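Local coordinates for CBS domain-containing protein (Pyrococcus horikoshii, PDB 2YZQ) that is of unknown function but binds S-adenosylmethionine through its CBS domains and may, like some CBS-domain proteins, act as a sensor of an adenosyl ligand, at residues 46-52 with 65-70; 91-95 with 106-110; 112-117 with 273-277. All coordinates share one frame; numbering follows the deposited sequence.

In the fold
Following the chain from the N terminus, contact 1 comes first: the end of strand 44-49 and the turn after it meet residues 65-70, closing a loop of 12 intervening residues ahead of strand 72-74. Contact 2 closes a hairpin of 10 intervening residues between strands 93-97 and 103-108, running into helix 109-117. That helix supplies 112-117 to contact 3, whose partner 273-277 is separated from it by 155 residues, so the second CBS repeat meets the fourth. The three loops are in series; none crosses another. Contacts 1 and 2 touch through I47 against Y91 and R93, contacts 2 and 3 through L107 on I112, whereas contacts 1 and 3 stay about 13 Å apart at their nearest atoms.

Contact 1 (46-52 with 65-70); sequences GIISVKR and LVKRDV
I47 and K67 form a single antiparallel hydrogen-bonded bridge, their CA atoms 5.7 Å apart, with I47 N to K67 O and K67 N to I47 O both at 3.2 Å. The two side chains leave the bridge in the same direction, one alongside the other. CG2 of I47 packs tightly against two neighbouring carbons, K67 CG at 3.4 Å and V70 CG1 at 3.3 Å. V66 directs CG1 anti to its own nitrogen (chi1 -176°), which lays that methyl against the I47 backbone. Beyond the bridge, I48 CD1 reaches the carbonyl of L65, and R52 bends at chi3 so that NH1 makes a weak hydrogen bond to L65 O (3.3 Å). The R52 guanidinium also meets K67 CB at its edge, 3.4 Å from NH1, the two side chains roughly perpendicular. The K67 amino group makes a cation-pi contact with Y91. Replacing K67 with an alanine would probably open a gap beside I47 CG2 and deprive the Y91 ring of that cation. No opposite-charge pair joins the segments: two backbone bonds, tight apolar packing and the weak R52 bond hold the loop 65-70 against strand 44-49, and the R52 NH2 to K67 NZ approach of 4.9 Å is probably slightly unfavourable at most.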
# COMPACT_ATOMS: atom_id res chain seq x y z
N GLY A 46 10.50 1.05 18.65
CA GLY A 46 10.12 0.18 17.55
C GLY A 46 8.64 0.20 17.23
O GLY A 46 7.90 1.07 17.70
N ILE A 47 8.19 -0.75 16.41
CA ILE A 47 6.79 -0.84 16.04
C ILE A 47 6.36 -2.30 15.99
O ILE A 47 7.16 -3.18 15.66
CB ILE A 47 6.53 -0.18 14.67
CG1 ILE A 47 5.02 -0.01 14.44
CG2 ILE A 47 7.12 -1.03 13.55
CD1 ILE A 47 4.67 0.83 13.23
N ILE A 48 5.11 -2.56 16.34
CA ILE A 48 4.58 -3.92 16.32
C ILE A 48 3.33 -3.98 15.45
O ILE A 48 2.42 -3.16 15.59
CB ILE A 48 4.24 -4.41 17.75
CG1 ILE A 48 3.79 -5.88 17.70
CG2 ILE A 48 3.16 -3.55 18.37
CD1 ILE A 48 4.85 -6.83 17.18
N SER A 49 3.30 -4.95 14.54
CA SER A 49 2.17 -5.12 13.63
C SER A 49 1.27 -6.27 14.08
O SER A 49 1.75 -7.26 14.64
CB SER A 49 2.67 -5.38 12.21
OG SER A 49 3.51 -6.52 12.17
N VAL A 50 -0.02 -6.13 13.83
CA VAL A 50 -0.99 -7.16 14.20
C VAL A 50 -0.74 -8.45 13.42
O VAL A 50 -0.89 -9.55 13.95
CB VAL A 50 -2.44 -6.68 13.96
CG1 VAL A 50 -2.64 -6.36 12.49
CG2 VAL A 50 -3.42 -7.74 14.42
N LYS A 51 -0.35 -8.31 12.15
CA LYS A 51 -0.08 -9.47 11.31
C LYS A 51 1.05 -10.32 11.88
O LYS A 51 1.01 -11.55 11.78
CB LYS A 51 0.28 -9.02 9.89
CG LYS A 51 -0.90 -8.58 9.05
CD LYS A 51 -0.47 -8.23 7.63
CE LYS A 51 -1.66 -7.92 6.74
NZ LYS A 51 -2.56 -9.10 6.60
N ARG A 52 2.04 -9.67 12.47
CA ARG A 52 3.17 -10.39 13.05
C ARG A 52 2.78 -10.99 14.39
O ARG A 52 3.37 -10.68 15.43
CB ARG A 52 4.37 -9.45 13.22
CG ARG A 52 5.66 -10.16 13.59
CD ARG A 52 6.82 -9.19 13.68
NE ARG A 52 6.96 -8.40 12.46
CZ ARG A 52 7.94 -7.53 12.24
NH1 ARG A 52 8.88 -7.34 13.15
NH2 ARG A 52 7.98 -6.85 11.10
N LEU A 65 8.99 -9.65 19.14
CA LEU A 65 8.28 -9.52 17.88
C LEU A 65 8.28 -8.09 17.34
O LEU A 65 7.76 -7.82 16.26
CB LEU A 65 6.84 -10.01 18.03
CG LEU A 65 6.65 -11.45 18.52
CD1 LEU A 65 5.18 -11.75 18.71
CD2 LEU A 65 7.27 -12.41 17.52
N VAL A 66 8.86 -7.17 18.10
CA VAL A 66 8.92 -5.77 17.70
C VAL A 66 10.14 -5.49 16.82
O VAL A 66 11.24 -5.93 17.13
CB VAL A 66 8.99 -4.84 18.93
CG1 VAL A 66 8.96 -3.38 18.48
CG2 VAL A 66 7.83 -5.13 19.87
N LYS A 67 9.93 -4.77 15.72
CA LYS A 67 11.04 -4.42 14.83
C LYS A 67 11.60 -3.07 15.25
O LYS A 67 10.86 -2.09 15.37
CB LYS A 67 10.58 -4.38 13.37
CG LYS A 67 9.43 -3.42 13.09
CD LYS A 67 9.14 -3.35 11.59
CE LYS A 67 10.34 -2.82 10.82
NZ LYS A 67 10.08 -2.72 9.36
N ARG A 68 12.91 -3.02 15.49
CA ARG A 68 13.58 -1.80 15.93
C ARG A 68 13.94 -0.83 14.82
O ARG A 68 13.84 0.39 15.00
CB ARG A 68 14.84 -2.16 16.72
CG ARG A 68 15.97 -2.72 15.86
CD ARG A 68 17.20 -3.04 16.69
NE ARG A 68 16.99 -4.19 17.57
CZ ARG A 68 16.74 -5.42 17.15
NH1 ARG A 68 16.67 -5.68 15.85
NH2 ARG A 68 16.57 -6.40 18.02
N ASP A 69 14.39 -1.35 13.69
CA ASP A 69 14.79 -0.51 12.57
C ASP A 69 13.60 0.02 11.77
O ASP A 69 13.32 -0.46 10.67
CB ASP A 69 15.73 -1.28 11.64
CG ASP A 69 16.32 -0.41 10.55
OD1 ASP A 69 17.01 0.58 10.88
OD2 ASP A 69 16.10 -0.71 9.36
N VAL A 70 12.90 1.00 12.33
CA VAL A 70 11.74 1.59 11.67
C VAL A 70 12.04 3.04 11.28
O VAL A 70 12.70 3.77 12.01
CB VAL A 70 10.50 1.59 12.59
CG1 VAL A 70 10.16 0.16 12.99
CG2 VAL A 70 10.75 2.45 13.82

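Contact 2 (91-95 with 106-110); sequences YRRVV and ILTVG
R92 sets CG anti to its carbonyl carbon (chi1 -62°) and bends at chi3, which brings its guanidinium over V109, whose CB lies 3.9 Å above one face and offset toward the rim. The arginine chain runs crosswise to the valine. I106 holds CG1 opposite its carbonyl carbon, which lets CD1 fold across to V95 CG2, 3.6 Å away. On the other face of the sheet V94 CG2 packs against L107 CB at 3.5 Å, and M86 of helix 79-89 covers both residues. These pairs belong to the beta hairpin of strands 93-97 and 103-108, part of the beta-alpha-beta-beta-alpha pattern of a CBS domain; the short strand axes lie 4.7 Å apart at 167°. Within these segments V94 and L107 form a hydrogen-bonded pair, flanked by the non-hydrogen-bonded pairs R93-T108 and V95-I106: V94 N meets L107 O at 2.8 Å, and L107 N returns a nearly straight bond to V94 O (N-H...O 172°). Past the last bridge, R93 with T108, one more backbone bond of 3.0 Å runs from V109 N, in the first turn of the helix, to R92 O. T108 occupies the N-cap of helix 109-117. A water accepts from G110 N at 2.8 Å and, weakly, from R92 NH2, whose stronger partner is a salt bridge to D270; the R92 side chain is about 7 Å from the bound S-adenosylmethionine.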
# COMPACT_ATOMS: atom_id res chain seq x y z
N TYR A 91 9.08 0.09 3.52
CA TYR A 91 8.13 0.01 4.62
C TYR A 91 7.03 1.03 4.35
O TYR A 91 7.30 2.12 3.86
CB TYR A 91 8.85 0.30 5.94
CG TYR A 91 8.10 -0.17 7.17
CD1 TYR A 91 7.76 -1.52 7.33
CD2 TYR A 91 7.74 0.72 8.17
CE1 TYR A 91 7.08 -1.96 8.46
CE2 TYR A 91 7.05 0.29 9.30
CZ TYR A 91 6.72 -1.04 9.44
OH TYR A 91 6.03 -1.45 10.56
N ARG A 92 5.79 0.67 4.67
CA ARG A 92 4.63 1.52 4.39
C ARG A 92 4.26 2.61 5.40
O ARG A 92 3.20 3.21 5.29
CB ARG A 92 3.41 0.64 4.13
CG ARG A 92 3.57 -0.27 2.92
CD ARG A 92 2.37 -1.20 2.77
NE ARG A 92 1.12 -0.46 2.57
CZ ARG A 92 0.78 0.15 1.44
NH1 ARG A 92 1.59 0.13 0.39
NH2 ARG A 92 -0.38 0.80 1.37
N ARG A 93 5.13 2.86 6.37
CA ARG A 93 4.82 3.91 7.33
C ARG A 93 6.05 4.42 8.02
O ARG A 93 7.09 3.77 8.04
CB ARG A 93 3.82 3.39 8.37
CG ARG A 93 4.36 2.33 9.29
CD ARG A 93 3.25 1.71 10.12
NE ARG A 93 2.23 1.08 9.28
CZ ARG A 93 2.47 0.06 8.45
NH1 ARG A 93 3.69 -0.45 8.35
NH2 ARG A 93 1.48 -0.44 7.73
N VAL A 94 5.93 5.62 8.59
CA VAL A 94 7.01 6.24 9.32
C VAL A 94 6.43 6.76 10.62
O VAL A 94 5.28 7.21 10.65
CB VAL A 94 7.65 7.42 8.54
CG1 VAL A 94 8.17 6.93 7.19
CG2 VAL A 94 6.63 8.53 8.35
N VAL A 95 7.20 6.67 11.69
CA VAL A 95 6.74 7.18 12.97
C VAL A 95 7.29 8.59 13.07
O VAL A 95 8.44 8.84 12.72
CB VAL A 95 7.27 6.33 14.15
CG1 VAL A 95 6.81 6.94 15.48
CG2 VAL A 95 6.77 4.90 14.03
N ILE A 106 1.87 9.34 13.22
CA ILE A 106 2.19 8.22 12.35
C ILE A 106 1.78 8.63 10.95
O ILE A 106 0.71 9.22 10.75
CB ILE A 106 1.42 6.94 12.75
CG1 ILE A 106 1.89 6.44 14.12
CG2 ILE A 106 1.62 5.85 11.69
CD1 ILE A 106 3.37 6.09 14.17
N LEU A 107 2.63 8.35 9.97
CA LEU A 107 2.34 8.70 8.59
C LEU A 107 2.46 7.46 7.73
O LEU A 107 3.52 6.83 7.68
CB LEU A 107 3.34 9.75 8.10
CG LEU A 107 3.24 10.14 6.62
CD1 LEU A 107 1.94 10.90 6.37
CD2 LEU A 107 4.43 11.00 6.24
N THR A 108 1.38 7.10 7.05
CA THR A 108 1.38 5.92 6.20
C THR A 108 1.31 6.28 4.73
O THR A 108 1.05 7.43 4.37
CB THR A 108 0.18 5.00 6.49
OG1 THR A 108 -1.02 5.63 6.03
CG2 THR A 108 0.07 4.73 7.98
N VAL A 109 1.54 5.29 3.87
CA VAL A 109 1.45 5.50 2.44
C VAL A 109 0.01 5.89 2.15
O VAL A 109 -0.25 6.78 1.33
CB VAL A 109 1.80 4.22 1.66
CG1 VAL A 109 1.47 4.40 0.19
CG2 VAL A 109 3.27 3.89 1.83
N GLY A 110 -0.92 5.23 2.83
CA GLY A 110 -2.33 5.52 2.65
C GLY A 110 -2.64 6.98 2.94
O GLY A 110 -3.40 7.62 2.20
O HOH W 1 -1.03 2.72 3.96

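Contact 3 (112-117 with 273-277); sequences IIRRYF and LLKVL
F117 and Y116 carry the flat groups: one face of the F117 ring is covered by Y116 CD2, 3.9 Å above the plane and offset toward the rim, while the L273-L277 atoms approach the F117 ring obliquely. Y123 meets the F117 ring edge-to-face. The contact joins two CBS repeats, the end of helix 109-117 in one packing on residues 273-277 in the other. CZ of F117 touches L273 O at 3.3 Å and L277 CG at 3.8 Å. CE2 of the same ring lies against L273 CB, and the F117 and L273 side chains run antiparallel alongside one another. V276 CB is a more distant neighbour of CZ, and A244 and V240 of helix 240-250 also pack on F117.

The remaining packing is between aliphatic ends. I113 CD1 meets L273 CD1 at 3.6 Å, the two side chains nearly square to each other. I112 and L274 do the same through CD1 and CD2, and M86 of helix 79-89 adjoins both. Both Y116 and F117 point toward residues 273-277, in a stretch where F117 N reaches back to I112 O at 3.0 Å in a wider pi-type turn. CG of Y116 stands opposite its own nitrogen (chi1 -176°), which carries the ring toward L277 and its hydroxyl to a hydrogen bond with Y123 OH. There L277 CD2 comes to 3.6 Å from Y116 CE2.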
# COMPACT_ATOMS: atom_id res chain seq x y z
N ILE A 112 -0.65 9.54 2.67
CA ILE A 112 -0.11 10.37 1.61
C ILE A 112 -1.04 10.34 0.40
O ILE A 112 -1.29 11.37 -0.21
CB ILE A 112 1.31 9.92 1.23
CG1 ILE A 112 2.25 10.14 2.42
CG2 ILE A 112 1.80 10.69 0.01
CD1 ILE A 112 3.68 9.75 2.19
N ILE A 113 -1.55 9.17 0.06
CA ILE A 113 -2.45 9.05 -1.08
C ILE A 113 -3.77 9.79 -0.87
O ILE A 113 -4.17 10.63 -1.68
CB ILE A 113 -2.79 7.56 -1.37
CG1 ILE A 113 -1.52 6.79 -1.72
CG2 ILE A 113 -3.83 7.47 -2.49
CD1 ILE A 113 -0.73 7.38 -2.86
N ARG A 114 -4.44 9.48 0.24
CA ARG A 114 -5.74 10.07 0.56
C ARG A 114 -5.77 11.53 0.97
O ARG A 114 -6.66 12.28 0.56
CB ARG A 114 -6.42 9.23 1.65
CG ARG A 114 -6.71 7.79 1.24
CD ARG A 114 -7.09 6.94 2.44
NE ARG A 114 -5.95 6.76 3.35
CZ ARG A 114 -5.96 5.97 4.42
NH1 ARG A 114 -7.05 5.28 4.72
NH2 ARG A 114 -4.88 5.87 5.18
N ARG A 115 -4.81 11.94 1.79
CA ARG A 115 -4.77 13.32 2.29
C ARG A 115 -3.94 14.29 1.48
O ARG A 115 -4.11 15.50 1.58
CB ARG A 115 -4.27 13.32 3.73
CG ARG A 115 -5.11 12.49 4.69
CD ARG A 115 -4.42 12.33 6.04
NE ARG A 115 -5.23 11.52 6.95
CZ ARG A 115 -4.81 11.07 8.13
NH1 ARG A 115 -3.57 11.33 8.55
NH2 ARG A 115 -5.62 10.34 8.89
N TYR A 116 -3.03 13.76 0.66
CA TYR A 116 -2.16 14.62 -0.12
C TYR A 116 -2.35 14.53 -1.63
O TYR A 116 -2.89 15.44 -2.26
CB TYR A 116 -0.71 14.33 0.26
CG TYR A 116 0.31 15.22 -0.40
CD1 TYR A 116 0.26 16.61 -0.24
CD2 TYR A 116 1.34 14.69 -1.17
CE1 TYR A 116 1.21 17.43 -0.83
CE2 TYR A 116 2.30 15.50 -1.75
CZ TYR A 116 2.23 16.87 -1.58
OH TYR A 116 3.18 17.69 -2.16
N PHE A 117 -1.92 13.42 -2.24
CA PHE A 117 -2.05 13.29 -3.69
C PHE A 117 -3.48 13.47 -4.20
O PHE A 117 -3.70 14.10 -5.23
CB PHE A 117 -1.51 11.94 -4.17
CG PHE A 117 -0.01 11.82 -4.10
CD1 PHE A 117 0.82 12.83 -4.57
CD2 PHE A 117 0.58 10.67 -3.57
CE1 PHE A 117 2.21 12.71 -4.53
CE2 PHE A 117 1.97 10.54 -3.53
CZ PHE A 117 2.78 11.56 -4.01
N LEU A 273 3.73 5.91 -6.26
CA LEU A 273 3.44 7.33 -6.29
C LEU A 273 4.40 8.11 -5.39
O LEU A 273 4.61 9.31 -5.58
CB LEU A 273 1.99 7.58 -5.89
CG LEU A 273 0.98 7.02 -6.90
CD1 LEU A 273 -0.44 7.28 -6.42
CD2 LEU A 273 1.21 7.67 -8.26
N LEU A 274 5.00 7.43 -4.41
CA LEU A 274 5.94 8.08 -3.50
C LEU A 274 7.14 8.62 -4.28
O LEU A 274 7.75 9.61 -3.90
CB LEU A 274 6.44 7.10 -2.45
CG LEU A 274 5.40 6.51 -1.49
CD1 LEU A 274 6.07 5.50 -0.58
CD2 LEU A 274 4.75 7.62 -0.67
N LYS A 275 7.46 7.97 -5.40
CA LYS A 275 8.59 8.39 -6.21
C LYS A 275 8.40 9.79 -6.79
O LYS A 275 9.36 10.46 -7.16
CB LYS A 275 8.82 7.37 -7.33
CG LYS A 275 9.04 5.96 -6.81
CD LYS A 275 9.34 4.99 -7.93
CE LYS A 275 8.18 4.87 -8.90
NZ LYS A 275 8.56 4.01 -10.06
N VAL A 276 7.14 10.22 -6.89
CA VAL A 276 6.83 11.54 -7.42
C VAL A 276 7.39 12.61 -6.48
O VAL A 276 7.82 13.68 -6.93
CB VAL A 276 5.31 11.73 -7.55
CG1 VAL A 276 5.00 13.15 -8.02
CG2 VAL A 276 4.75 10.70 -8.52
N LEU A 277 7.38 12.33 -5.18
CA LEU A 277 7.87 13.27 -4.18
C LEU A 277 9.39 13.43 -4.18
O LEU A 277 9.91 14.39 -3.62
CB LEU A 277 7.40 12.84 -2.79
CG LEU A 277 5.93 13.09 -2.47
CD1 LEU A 277 5.53 12.35 -1.21
CD2 LEU A 277 5.69 14.58 -2.32